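Local coordinates for protein DNA polymerase III, beta chain (Streptococcus pneumoniae, PDB 2AWA) that probably encircles DNA as a ring-shaped dimer and tethers DNA polymerases and other proteins to it, conferring processivity, at residues 160-165 with 175-180; 190-195 with 262-267. All blocks are in the same frame, centred on the assembly; numbering follows the deposited sequence.

Overall arrangement
Contacts 1 and 2 lie on neighbouring strands of one antiparallel sheet, their centres about 10 Å apart, and illustrate how a sheet is used on its two faces. Contact 1 is core packing inside the central domain, where helix 151-161 and the residues following it rest on strand 176-182, mostly through small apolar groups. Contact 2, farther from the centre of the chain, joins strand 186-192 to the loop entering the C-terminal domain; its touching residues are buried, but exposed polar residues flank them. Both rely on van der Waals contact across the segments, but contact 2 also has an ST turn and an Asx turn within its first segment. A probable backbone hydrogen bond, His178 N to Val190 O at 2.9 Å, ties the two together.

Contact 1: residues 160-165 with 175-180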
loop_
_atom_site.group_PDB
_atom_site.type_symbol
_atom_site.label_atom_id
_atom_site.label_comp_id
_atom_site.label_asym_id
_atom_site.label_seq_id
_atom_site.Cartn_x
_atom_site.Cartn_y
_atom_site.Cartn_z
ATOM N N GLU B 160 12.917 -8.402 19.108
ATOM C CA GLU B 160 12.849 -9.698 19.756
ATOM C C GLU B 160 11.736 -9.866 20.821
ATOM O O GLU B 160 11.403 -10.985 21.150
ATOM C CB GLU B 160 14.199 -10.056 20.319
ATOM C CG GLU B 160 15.171 -10.464 19.219
ATOM C CD GLU B 160 16.619 -10.587 19.700
ATOM O OE1 GLU B 160 16.933 -10.081 20.819
ATOM O OE2 GLU B 160 17.421 -11.195 18.941
ATOM N N THR B 161 11.116 -8.793 21.308
ATOM C CA THR B 161 10.164 -8.941 22.432
ATOM C C THR B 161 8.775 -8.288 22.299
ATOM O O THR B 161 7.782 -8.882 22.702
ATOM C CB THR B 161 10.815 -8.477 23.768
ATOM O OG1 THR B 161 11.111 -7.088 23.695
ATOM C CG2 THR B 161 12.093 -9.207 24.004
ATOM N N ALA B 162 8.692 -7.088 21.742
ATOM C CA ALA B 162 7.424 -6.326 21.729
ATOM C C ALA B 162 6.215 -7.026 21.053
ATOM O O ALA B 162 5.070 -6.772 21.388
ATOM C CB ALA B 162 7.660 -4.987 21.096
ATOM N N PHE B 163 6.459 -7.900 20.098
ATOM C CA PHE B 163 5.348 -8.602 19.455
ATOM C C PHE B 163 4.614 -9.595 20.418
ATOM O O PHE B 163 3.468 -9.988 20.182
ATOM C CB PHE B 163 5.873 -9.341 18.217
ATOM C CG PHE B 163 6.672 -10.510 18.558
ATOM C CD1 PHE B 163 6.052 -11.721 18.829
ATOM C CD2 PHE B 163 8.030 -10.395 18.736
ATOM C CE1 PHE B 163 6.789 -12.806 19.216
ATOM C CE2 PHE B 163 8.769 -11.463 19.122
ATOM C CZ PHE B 163 8.161 -12.674 19.359
ATOM N N ALA B 164 5.297 -10.016 21.482
ATOM C CA ALA B 164 4.740 -10.997 22.409
ATOM C C ALA B 164 3.770 -10.386 23.405
ATOM O O ALA B 164 2.948 -11.085 23.981
ATOM C CB ALA B 164 5.833 -11.701 23.124
ATOM N N ALA B 165 3.859 -9.071 23.580
ATOM C CA ALA B 165 2.975 -8.335 24.476
ATOM C C ALA B 165 1.535 -8.341 23.977
ATOM O O ALA B 165 1.265 -8.293 22.792
ATOM C CB ALA B 165 3.447 -6.914 24.636
ATOM N N THR B 175 0.465 -5.115 28.083
ATOM C CA THR B 175 0.652 -4.409 26.788
ATOM C C THR B 175 2.032 -3.736 26.661
ATOM O O THR B 175 2.339 -3.100 25.659
ATOM C CB THR B 175 -0.389 -3.321 26.595
ATOM O OG1 THR B 175 -0.239 -2.343 27.625
ATOM C CG2 THR B 175 -1.786 -3.902 26.640
ATOM N N GLY B 176 2.850 -3.868 27.697
ATOM C CA GLY B 176 4.166 -3.276 27.713
ATOM C C GLY B 176 5.252 -4.326 27.771
ATOM O O GLY B 176 4.983 -5.523 27.931
ATOM N N VAL B 177 6.487 -3.864 27.624
ATOM C CA VAL B 177 7.627 -4.722 27.749
ATOM C C VAL B 177 8.305 -4.449 29.093
ATOM O O VAL B 177 8.503 -3.319 29.488
ATOM C CB VAL B 177 8.555 -4.518 26.576
ATOM C CG1 VAL B 177 9.801 -5.391 26.718
ATOM C CG2 VAL B 177 7.814 -4.837 25.282
ATOM N N HIS B 178 8.626 -5.505 29.807
ATOM C CA HIS B 178 9.197 -5.368 31.143
ATOM C C HIS B 178 10.736 -5.351 31.041
ATOM O O HIS B 178 11.338 -6.271 30.496
ATOM C CB HIS B 178 8.669 -6.512 32.015
ATOM C CG HIS B 178 9.100 -6.450 33.438
ATOM N ND1 HIS B 178 9.358 -7.583 34.178
ATOM C CD2 HIS B 178 9.295 -5.401 34.271
ATOM C CE1 HIS B 178 9.715 -7.234 35.401
ATOM N NE2 HIS B 178 9.682 -5.916 35.487
ATOM N N PHE B 179 11.345 -4.281 31.541
ATOM C CA PHE B 179 12.779 -4.046 31.441
ATOM C C PHE B 179 13.366 -4.011 32.842
ATOM O O PHE B 179 12.989 -3.161 33.623
ATOM C CB PHE B 179 13.043 -2.675 30.830
ATOM C CG PHE B 179 13.115 -2.666 29.346
ATOM C CD1 PHE B 179 11.949 -2.642 28.582
ATOM C CD2 PHE B 179 14.347 -2.602 28.702
ATOM C CE1 PHE B 179 12.000 -2.604 27.182
ATOM C CE2 PHE B 179 14.422 -2.544 27.299
ATOM C CZ PHE B 179 13.241 -2.549 26.530
ATOM N N VAL B 180 14.301 -4.904 33.152
ATOM C CA VAL B 180 14.866 -4.960 34.496
ATOM C C VAL B 180 16.384 -5.005 34.409
ATOM O O VAL B 180 16.958 -5.873 33.740
ATOM C CB VAL B 180 14.372 -6.184 35.302
ATOM C CG1 VAL B 180 14.695 -6.017 36.764
ATOM C CG2 VAL B 180 12.884 -6.373 35.141
#
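Val177, whose two methyls meet Thr161 and Ala162, also presents its carbonyl oxygen to the edge of the Phe179 ring, in the plane of that ring. Of the other flat groups, the Phe163 ring has the methyl of Ala164 over one face, toward the rim, and the His178 imidazole carries a methyl of Val180 over one face while also stacking with Tyr261. These rings lie outside the contact itself, which small side chains make. Val177 is its centre: chi1 of 178° puts CG1 beside the carbonyl carbon and CG2 beside the backbone N, turning one methyl to Thr161 and the other to Ala162. CG1 comes to 3.7 Å from Thr161 OG1, the two side chains crossing at about a right angle, and CG2 lies 3.9 Å from Ala162 CA. Thr161 OG1 is itself hydrogen-bonded to Ile157 O, one helical turn back. Farther along, the Ala165 methyl points at the backbone, 3.9 Å from Gly176 O. Here the two backbones come close, with Ala165 CA 5.1 Å from Thr175 CA. Helices laid on antiparallel sheet characterise the DNA-clamp fold, and helix 151-161 packs on the sheet that the central domain shares with the C-terminal domain. Thr161 also touches strands 186-192 and 196-203, while Ala162 and Val177 reach Ser217 and Leu220, respectively, of the adjoining helix 217-226.

Contact 2: residues 190-195 with 262-267; sequences VATDSH and PDTDRL
Thr192 OG1 is gripped twice: Ser194 N donates to it at 3.0 Å in an ST turn, and Arg196 O is a second hydrogen-bonding partner. With its hydroxyl committed to the turn, Thr192 offers the other branch across the contact, CG2 lying 4.4 Å from Thr264 CG2. The closer meeting is between Val190 and Thr264, which reach toward each other tip to tip; Val190 CG1 stands 3.7 Å from Thr264 OG1 and 4.0 Å from its CG2. Thr264 can present both branches because its hydroxyl sits between the backbone N and carbonyl carbon (chi1 44°). The two segments belong to the junction of central and C-terminal domains. In relatives, the equivalent segments help line the groove that receives the clamp-binding peptides of polymerases, so this contact probably lies beside or behind that pocket. Past the strand end, Asp193 OD1 makes an Asx turn by accepting from His195 N at 2.9 Å, the donor approaching 43° out of the carboxylate plane; Arg196 N is also hydrogen-bonded to this oxygen. On the facing loop, Leu267 touches Leu197 of strand 196-203.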
loop_
_atom_site.group_PDB
_atom_site.type_symbol
_atom_site.label_atom_id
_atom_site.label_comp_id
_atom_site.label_asym_id
_atom_site.label_seq_id
_atom_site.Cartn_x
_atom_site.Cartn_y
_atom_site.Cartn_z
ATOM N N VAL B 190 11.314 -8.873 28.934
ATOM C CA VAL B 190 10.298 -9.909 28.812
ATOM C C VAL B 190 9.004 -9.280 28.351
ATOM O O VAL B 190 8.674 -8.165 28.728
ATOM C CB VAL B 190 9.986 -10.587 30.172
ATOM C CG1 VAL B 190 9.120 -11.823 29.962
ATOM C CG2 VAL B 190 11.198 -10.999 30.836
ATOM N N ALA B 191 8.249 -10.017 27.563
ATOM C CA ALA B 191 6.903 -9.595 27.163
ATOM C C ALA B 191 6.085 -10.844 26.998
ATOM O O ALA B 191 6.598 -11.828 26.468
ATOM C CB ALA B 191 6.937 -8.831 25.856
ATOM N N THR B 192 4.833 -10.799 27.466
ATOM C CA THR B 192 3.912 -11.906 27.296
ATOM C C THR B 192 2.495 -11.429 27.223
ATOM O O THR B 192 2.162 -10.403 27.758
ATOM C CB THR B 192 4.031 -12.946 28.424
ATOM O OG1 THR B 192 3.074 -13.990 28.195
ATOM C CG2 THR B 192 3.828 -12.309 29.829
ATOM N N ASP B 193 1.661 -12.182 26.527
ATOM C CA ASP B 193 0.233 -11.881 26.458
ATOM C C ASP B 193 -0.562 -12.963 27.148
ATOM O O ASP B 193 -1.745 -13.119 26.890
ATOM C CB ASP B 193 -0.217 -11.702 25.009
ATOM C CG ASP B 193 -0.044 -12.945 24.166
ATOM O OD1 ASP B 193 0.494 -13.964 24.660
ATOM O OD2 ASP B 193 -0.450 -12.882 22.983
ATOM N N SER B 194 0.123 -13.717 28.016
ATOM C CA SER B 194 -0.432 -14.850 28.743
ATOM C C SER B 194 -0.534 -16.116 27.890
ATOM O O SER B 194 -0.805 -17.151 28.429
ATOM C CB SER B 194 -1.794 -14.509 29.375
ATOM O OG SER B 194 -2.883 -14.749 28.474
ATOM N N HIS B 195 -0.343 -16.044 26.574
ATOM C CA HIS B 195 -0.394 -17.254 25.713
ATOM C C HIS B 195 0.973 -17.669 25.215
ATOM O O HIS B 195 1.256 -18.852 25.086
ATOM C CB HIS B 195 -1.335 -17.044 24.543
ATOM C CG HIS B 195 -2.745 -16.776 24.977
ATOM N ND1 HIS B 195 -3.577 -17.767 25.458
ATOM C CD2 HIS B 195 -3.448 -15.621 25.052
ATOM C CE1 HIS B 195 -4.739 -17.234 25.784
ATOM N NE2 HIS B 195 -4.686 -15.935 25.549
ATOM N N PRO B 262 3.990 -9.510 36.212
ATOM C CA PRO B 262 4.016 -10.837 36.834
ATOM C C PRO B 262 5.398 -11.456 36.812
ATOM O O PRO B 262 6.156 -11.198 35.898
ATOM C CB PRO B 262 3.090 -11.659 35.950
ATOM C CG PRO B 262 2.383 -10.679 35.097
ATOM C CD PRO B 262 3.259 -9.531 34.933
ATOM N N ASP B 263 5.708 -12.261 37.818
ATOM C CA ASP B 263 6.949 -13.012 37.867
ATOM C C ASP B 263 6.925 -14.039 36.746
ATOM O O ASP B 263 6.182 -15.014 36.788
ATOM C CB ASP B 263 7.079 -13.696 39.224
ATOM C CG ASP B 263 8.337 -14.560 39.354
ATOM O OD1 ASP B 263 8.656 -15.348 38.427
ATOM O OD2 ASP B 263 8.988 -14.477 40.427
ATOM N N THR B 264 7.760 -13.811 35.746
ATOM C CA THR B 264 7.800 -14.638 34.561
ATOM C C THR B 264 8.837 -15.773 34.626
ATOM O O THR B 264 8.735 -16.743 33.879
ATOM C CB THR B 264 8.016 -13.756 33.320
ATOM O OG1 THR B 264 9.041 -12.777 33.577
ATOM C CG2 THR B 264 6.734 -13.036 32.989
ATOM N N ASP B 265 9.802 -15.678 35.526
ATOM C CA ASP B 265 10.873 -16.678 35.617
ATOM C C ASP B 265 10.324 -18.090 35.890
ATOM O O ASP B 265 10.795 -19.061 35.298
ATOM C CB ASP B 265 11.901 -16.273 36.688
ATOM C CG ASP B 265 12.869 -15.162 36.220
ATOM O OD1 ASP B 265 12.834 -14.735 35.037
ATOM O OD2 ASP B 265 13.698 -14.719 37.052
ATOM N N ARG B 266 9.320 -18.200 36.763
ATOM C CA ARG B 266 8.677 -19.487 37.064
ATOM C C ARG B 266 8.081 -20.147 35.819
ATOM O O ARG B 266 7.898 -21.368 35.794
ATOM C CB ARG B 266 7.574 -19.333 38.141
ATOM C CG ARG B 266 6.365 -18.426 37.744
ATOM C CD ARG B 266 5.058 -18.670 38.585
ATOM N NE ARG B 266 3.874 -18.006 37.987
ATOM C CZ ARG B 266 2.953 -18.597 37.200
ATOM N NH1 ARG B 266 3.018 -19.898 36.901
ATOM N NH2 ARG B 266 1.939 -17.885 36.704
ATOM N N LEU B 267 7.763 -19.352 34.795
ATOM C CA LEU B 267 7.046 -19.863 33.627
ATOM C C LEU B 267 7.888 -20.717 32.705
ATOM O O LEU B 267 7.337 -21.468 31.905
ATOM C CB LEU B 267 6.462 -18.713 32.819
ATOM C CG LEU B 267 5.479 -17.801 33.555
ATOM C CD1 LEU B 267 4.826 -16.804 32.593
ATOM C CD2 LEU B 267 4.423 -18.638 34.248
#